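Local coordinates for binding domain (Hc) of Paraclostridial Mosquitocidal Protein 1 (PDB 6HOX) that forms the receptor-binding part of a botulinum-like neurotoxin directed at Anopheles mosquitoes, serving to target host nerve cells, at residues G30-D34 and K35-L39; I54-R58 and D59-I63; Q76-E79 and S80-F83. All coordinates share one frame; numbering follows the deposited sequence.

Interaction 1: residues G30-D34 and K35-L39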
# COMPACT_ATOMS: atom_id res chain seq x y z
N GLY A 30 -2.37 7.46 -16.69
CA GLY A 30 -1.10 7.08 -16.10
C GLY A 30 0.04 7.86 -16.71
O GLY A 30 -0.17 8.86 -17.42
N VAL A 31 1.26 7.38 -16.44
CA VAL A 31 2.47 8.01 -16.91
C VAL A 31 3.13 7.05 -17.88
O VAL A 31 3.25 5.89 -17.58
CB VAL A 31 3.44 8.33 -15.75
CG1 VAL A 31 4.78 8.84 -16.26
CG2 VAL A 31 2.82 9.31 -14.76
N GLU A 32 3.59 7.57 -19.01
CA GLU A 32 4.43 6.80 -19.90
C GLU A 32 5.49 7.71 -20.51
O GLU A 32 5.17 8.78 -20.99
CB GLU A 32 3.58 6.17 -21.00
CG GLU A 32 4.30 5.08 -21.76
CD GLU A 32 3.68 4.87 -23.12
OE1 GLU A 32 3.13 3.76 -23.35
OE2 GLU A 32 3.71 5.83 -23.92
N SER A 33 6.75 7.29 -20.46
CA SER A 33 7.86 8.06 -21.03
C SER A 33 7.77 9.52 -20.55
O SER A 33 7.68 10.43 -21.38
CB SER A 33 7.83 8.02 -22.53
OG SER A 33 7.92 6.69 -23.01
N ASP A 34 7.74 9.71 -19.22
CA ASP A 34 7.84 11.04 -18.59
C ASP A 34 6.62 11.92 -18.85
O ASP A 34 6.70 13.10 -18.56
CB ASP A 34 9.02 11.86 -19.12
CG ASP A 34 10.38 11.22 -18.92
OD1 ASP A 34 10.51 10.38 -17.99
OD2 ASP A 34 11.31 11.57 -19.69
N LYS A 35 5.53 11.38 -19.39
CA LYS A 35 4.33 12.17 -19.70
C LYS A 35 3.08 11.45 -19.19
O LYS A 35 2.99 10.25 -19.26
CB LYS A 35 4.15 12.40 -21.20
CG LYS A 35 4.80 13.64 -21.78
CD LYS A 35 4.17 14.06 -23.09
CE LYS A 35 2.98 14.97 -22.92
NZ LYS A 35 3.38 16.40 -22.88
N ILE A 36 2.11 12.25 -18.75
CA ILE A 36 0.79 11.82 -18.37
C ILE A 36 -0.05 11.69 -19.65
O ILE A 36 -0.12 12.63 -20.45
CB ILE A 36 0.22 12.81 -17.33
CG1 ILE A 36 1.09 12.82 -16.07
CG2 ILE A 36 -1.25 12.52 -17.03
CD1 ILE A 36 0.98 14.06 -15.23
N LYS A 37 -0.62 10.51 -19.86
CA LYS A 37 -1.38 10.17 -21.07
C LYS A 37 -2.57 9.29 -20.71
O LYS A 37 -2.63 8.71 -19.62
CB LYS A 37 -0.54 9.34 -22.06
CG LYS A 37 0.87 9.86 -22.34
CD LYS A 37 1.61 8.99 -23.34
CE LYS A 37 3.06 9.40 -23.51
NZ LYS A 37 3.81 8.40 -24.31
N ASP A 38 -3.49 9.16 -21.67
CA ASP A 38 -4.45 8.09 -21.70
C ASP A 38 -3.73 6.87 -22.28
O ASP A 38 -3.27 6.89 -23.41
CB ASP A 38 -5.69 8.49 -22.50
CG ASP A 38 -6.62 7.34 -22.83
OD1 ASP A 38 -6.56 6.33 -22.12
OD2 ASP A 38 -7.41 7.49 -23.81
N LEU A 39 -3.60 5.82 -21.47
CA LEU A 39 -2.82 4.65 -21.82
C LEU A 39 -3.69 3.62 -22.54
O LEU A 39 -3.17 2.62 -22.97
CB LEU A 39 -2.25 4.04 -20.55
CG LEU A 39 -1.31 4.90 -19.72
CD1 LEU A 39 -0.87 4.14 -18.48
CD2 LEU A 39 -0.09 5.31 -20.53
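Gly30, Val31 and Glu32 run antiparallel to Lys37, Ile36 and Lys35, and the strand axes, 4.5 Å apart at their closest, make 117° with each other, which points to a strongly twisted hairpin. Gly30 and Lys37 form one hydrogen-bonded pair. Glu32 and Lys35 form the other: Glu32 N reaches Lys35 O at 2.8 Å, and the return bond from Lys35 N to Glu32 O, 3.1 Å, closes the turn. Between these pairs, Val31 and Ile36 are a non-hydrogen-bonded pair whose side chains share a face, with Val31 CG2 4.1 Å from Ile36 CG1; that face continues onto Ile54 and Ile63 of the neighbouring hairpin.

The face of Glu32, Lys35 and Lys37 carries the charged side chains. Lys37, with its chain extended beyond CG, runs obliquely across Glu32 and places NZ 2.6 Å from Glu32 OE2, a salt bridge made on the anti lone pair of that oxygen. With CG anti to the backbone N (chi1 -165°), the Glu32 chain extends toward the ammonium. Leu39 sets its two methyls against strand 30-32: CD1 lies 3.8 Å from Gly30 CA, where no side chain intervenes, and CD2 rests 3.8 Å from Glu32 CB. The backbone of Leu39 bonds to Ser28, and the carboxylate oxygen Asp38 OD1 accepts from Ser28 N.

Ser33 and Asp34 both have positive phi, and the turn from Glu32 to Lys35 is type I', so the whole is a two-residue beta hairpin whose strand 25-32 pairs with strand 218-227 in the sheet of the concanavalin-like N-terminal part.

Interaction 2: residues I54-R58 and D59-I63; sequences IVDGR and DSKTI
Val55 and Thr62 carry the backbone pairing of this second hairpin: Val55 N donates to Thr62 O at 2.9 Å with a nearly straight N-H...O angle of 172°, and Thr62 N answers to Val55 O at 2.8 Å. Ile54 with Ile63 and Asp56 with Lys61 flank them as non-hydrogen-bonded pairs, and the chain reverses through Gly57 to Ser60.

Among the apolar contacts, Val55 CG2 meets Thr62 CG2 at 3.6 Å. For Thr62 this methyl sits between the backbone N and the carbonyl carbon because OG1 takes the position anti to N (chi1 -170°), and it also lies 3.6 Å from Gly57 CA, close against a residue that has no side chain to intervene. Ile54 CG2, on the side of Ile63, meets the aliphatic Lys61 CB at 3.6 Å, the Ile54 and Lys61 side chains crossing at about a right angle.

Charged groups meet at two points. Asp56 and Lys61 lie side by side and point the same way; a bend at chi2 (-77°) carries the lysine over the Val55 carbonyl, and NZ makes a salt bridge to Asp56 OD1 at 3.0 Å from above the carboxylate plane. At the turn, Arg58 and Asp59 make no direct bond. Water 1, in the plane of the guanidinium at its edge, accepts from Arg58 NH1 at 2.7 Å and donates to Asp59 OD2. Arg58 also forms a cation-pi contact with Trp94. As a separate backbone link, Arg58 O accepts from Arg250 NH1.

Backbone bonds thus fix the strands, a salt bridge joins two exposed side chains, and the buried arginine, linked to its acidic neighbour through solvent, is probably stabilised in part by Trp94 and by a weak hydrogen bond from NH2 to Tyr243 O.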
# COMPACT_ATOMS: atom_id res chain seq x y z
N ILE A 54 4.98 14.33 -11.54
CA ILE A 54 5.28 12.96 -11.79
C ILE A 54 6.33 12.54 -10.76
O ILE A 54 7.39 13.13 -10.69
CB ILE A 54 5.76 12.76 -13.24
CG1 ILE A 54 4.76 13.32 -14.25
CG2 ILE A 54 6.09 11.30 -13.50
CD1 ILE A 54 5.22 13.23 -15.69
N VAL A 55 6.01 11.54 -9.95
CA VAL A 55 6.87 11.10 -8.87
C VAL A 55 7.01 9.58 -8.98
O VAL A 55 6.35 8.95 -9.80
CB VAL A 55 6.32 11.53 -7.49
CG1 VAL A 55 6.24 13.05 -7.39
CG2 VAL A 55 4.98 10.89 -7.17
N ASP A 56 7.89 9.03 -8.14
CA ASP A 56 8.08 7.61 -8.05
C ASP A 56 6.79 6.99 -7.50
O ASP A 56 6.17 7.57 -6.59
CB ASP A 56 9.31 7.30 -7.20
CG ASP A 56 10.57 7.76 -7.91
OD1 ASP A 56 10.83 7.29 -9.04
OD2 ASP A 56 11.26 8.61 -7.35
N GLY A 57 6.42 5.82 -8.04
CA GLY A 57 5.15 5.17 -7.74
C GLY A 57 5.30 3.69 -7.45
O GLY A 57 6.36 3.22 -7.11
N ARG A 58 4.19 2.96 -7.54
CA ARG A 58 4.15 1.54 -7.15
C ARG A 58 4.59 0.67 -8.33
O ARG A 58 4.83 -0.54 -8.16
CB ARG A 58 2.74 1.13 -6.70
CG ARG A 58 1.66 1.36 -7.75
CD ARG A 58 0.35 0.63 -7.45
NE ARG A 58 0.51 -0.79 -7.19
CZ ARG A 58 0.66 -1.72 -8.13
NH1 ARG A 58 0.61 -1.38 -9.41
NH2 ARG A 58 0.87 -2.97 -7.78
N ASP A 59 4.65 1.28 -9.51
CA ASP A 59 5.05 0.59 -10.73
C ASP A 59 5.62 1.63 -11.70
O ASP A 59 4.92 2.16 -12.59
CB ASP A 59 3.87 -0.17 -11.33
CG ASP A 59 4.23 -0.92 -12.59
OD1 ASP A 59 5.42 -0.87 -12.99
OD2 ASP A 59 3.33 -1.54 -13.17
N SER A 60 6.89 1.98 -11.50
CA SER A 60 7.41 3.18 -12.13
C SER A 60 6.56 4.39 -11.67
O SER A 60 6.02 4.39 -10.56
CB SER A 60 7.45 3.01 -13.64
OG SER A 60 8.44 3.84 -14.21
N LYS A 61 6.42 5.41 -12.52
CA LYS A 61 6.05 6.74 -12.08
C LYS A 61 4.53 6.85 -11.86
O LYS A 61 3.74 6.11 -12.43
CB LYS A 61 6.55 7.77 -13.09
CG LYS A 61 8.05 7.75 -13.34
CD LYS A 61 8.85 8.41 -12.24
CE LYS A 61 10.32 8.54 -12.59
NZ LYS A 61 11.14 9.00 -11.44
N THR A 62 4.15 7.82 -11.02
CA THR A 62 2.76 8.07 -10.73
C THR A 62 2.51 9.58 -10.73
O THR A 62 3.41 10.39 -10.51
CB THR A 62 2.37 7.42 -9.40
OG1 THR A 62 0.95 7.48 -9.26
CG2 THR A 62 3.04 8.06 -8.21
N ILE A 63 1.25 9.93 -10.96
CA ILE A 63 0.78 11.28 -10.82
C ILE A 63 0.70 11.64 -9.34
O ILE A 63 0.30 10.82 -8.50
CB ILE A 63 -0.59 11.43 -11.50
CG1 ILE A 63 -0.49 11.25 -13.02
CG2 ILE A 63 -1.22 12.76 -11.10
CD1 ILE A 63 -1.78 10.81 -13.68
O HOH W 1 1.50 -3.27 -11.10

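Interaction 3: residues Q76-E79 and S80-F83; sequences QKNE and SINF
Lys77 lays its CD at the rim of the Phe83 ring, 3.7 Å from CE2 and in the ring plane, the two side chains crossing at about a right angle. The evidence is therefore for an aliphatic contact on the ring edge, with the ammonium directed past it. The bend at chi3 (-60°) takes NZ on past CD2, to where Asn117 OD1 and Asn201 OD1 accept its hydrogen bonds. Water 2 accepts a weak bond from Lys77 NZ (3.3 Å) and one from Phe83 N (2.8 Å), bridging the lysine to the Phe83 backbone. Trp123 and Phe89 make edge-to-face contacts with the ring.

Asn78 OD1 is the polar focus of the turn, with three donors. Ser80 OG gives a very short bond of 2.5 Å, Ile81 N a straight one of 3.1 Å (167°) that arrives from above the amide plane, and Ser80 N a weak one. Asn78 chi1 of 48° sets CG between backbone N and carbonyl carbon and so swings the amide over the residues that follow. Its ND2 then lies 3.8 Å from Ile81 CD1, the isoleucine side chain crossing the amide obliquely, on the same side as Ile81 N. Asn78 N is buried by the contact and finds no partner.

The chain next bends at Ile81, whose side chain also meets Phe27 and Ile226. The arrangement is a tight turn in which a side-chain amide oxygen accepts from the backbone N three residues on, followed by an inverse gamma turn centred on Ile81, in a loop that inserts Ile81 and Phe83 among side chains of both sheets of the concanavalin-like part.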
# COMPACT_ATOMS: atom_id res chain seq x y z
N GLN A 76 -12.02 16.26 -21.08
CA GLN A 76 -13.27 16.41 -21.82
C GLN A 76 -13.80 15.00 -22.09
O GLN A 76 -13.05 14.12 -22.49
CB GLN A 76 -13.07 17.17 -23.13
CG GLN A 76 -12.62 18.62 -22.96
CD GLN A 76 -13.46 19.41 -22.00
OE1 GLN A 76 -14.70 19.46 -22.10
NE2 GLN A 76 -12.80 20.04 -21.04
N LYS A 77 -15.09 14.79 -21.85
CA LYS A 77 -15.69 13.48 -22.11
C LYS A 77 -15.95 13.41 -23.62
O LYS A 77 -15.98 14.43 -24.30
CB LYS A 77 -16.95 13.26 -21.27
CG LYS A 77 -16.72 13.31 -19.76
CD LYS A 77 -17.90 12.88 -18.93
CE LYS A 77 -19.12 13.74 -19.17
NZ LYS A 77 -20.16 13.51 -18.15
N ASN A 78 -16.12 12.18 -24.11
CA ASN A 78 -16.48 11.86 -25.49
C ASN A 78 -17.52 10.72 -25.43
O ASN A 78 -18.06 10.44 -24.35
CB ASN A 78 -15.24 11.52 -26.31
CG ASN A 78 -14.34 10.53 -25.62
OD1 ASN A 78 -14.73 9.39 -25.37
ND2 ASN A 78 -13.13 10.95 -25.28
N GLU A 79 -17.78 10.07 -26.56
CA GLU A 79 -18.85 9.08 -26.65
C GLU A 79 -18.48 7.82 -25.86
O GLU A 79 -19.34 7.21 -25.23
CB GLU A 79 -19.12 8.70 -28.10
CG GLU A 79 -19.67 9.85 -28.92
CD GLU A 79 -20.46 9.41 -30.14
OE1 GLU A 79 -20.43 8.19 -30.45
OE2 GLU A 79 -21.11 10.27 -30.77
N SER A 80 -17.20 7.44 -25.92
CA SER A 80 -16.71 6.25 -25.23
C SER A 80 -16.72 6.48 -23.72
O SER A 80 -17.14 5.60 -22.97
CB SER A 80 -15.35 5.85 -25.75
OG SER A 80 -14.43 6.93 -25.63
N ILE A 81 -16.28 7.66 -23.27
CA ILE A 81 -16.35 8.05 -21.84
C ILE A 81 -17.75 8.61 -21.56
O ILE A 81 -17.95 9.83 -21.54
CB ILE A 81 -15.26 9.06 -21.44
CG1 ILE A 81 -13.87 8.65 -21.92
CG2 ILE A 81 -15.27 9.27 -19.94
CD1 ILE A 81 -12.80 9.69 -21.66
N ASN A 82 -18.71 7.71 -21.31
CA ASN A 82 -20.11 8.09 -21.26
C ASN A 82 -20.81 7.46 -20.04
O ASN A 82 -20.72 6.24 -19.81
CB ASN A 82 -20.83 7.71 -22.55
CG ASN A 82 -22.33 7.81 -22.41
OD1 ASN A 82 -23.02 6.80 -22.39
ND2 ASN A 82 -22.81 9.03 -22.24
N PHE A 83 -21.54 8.31 -19.31
CA PHE A 83 -22.24 7.92 -18.09
C PHE A 83 -23.75 8.08 -18.29
O PHE A 83 -24.46 8.38 -17.33
CB PHE A 83 -21.69 8.73 -16.91
CG PHE A 83 -20.19 8.66 -16.77
CD1 PHE A 83 -19.58 7.51 -16.30
CD2 PHE A 83 -19.39 9.73 -17.15
CE1 PHE A 83 -18.20 7.43 -16.19
CE2 PHE A 83 -18.01 9.65 -17.04
CZ PHE A 83 -17.42 8.50 -16.57
O HOH W 2 -21.44 10.99 -19.92

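In the fold
From the N terminus, interaction 1 closes the tight hairpin of strands 25-32 and 35-38, interaction 2 then closes the hairpin of 53-56 and 61-66, and interaction 3 shapes the loop between strands 73-75 and 89-96. They follow in series, without nesting or crossing. Interactions 1 and 2, with centres about 10 Å apart, touch directly: Val31 CG1 lies 3.9 Å from Ile54 CG2, and Ile36 CG1 lies 3.8 Å from Ile63 CG1. Both hairpins pair with strand 218-227 in one antiparallel sheet. Interaction 3 stands apart, its centre about 20 Å from that of interaction 1, yet Ile81 reaches strands 25-32 and 218-227 of that sheet.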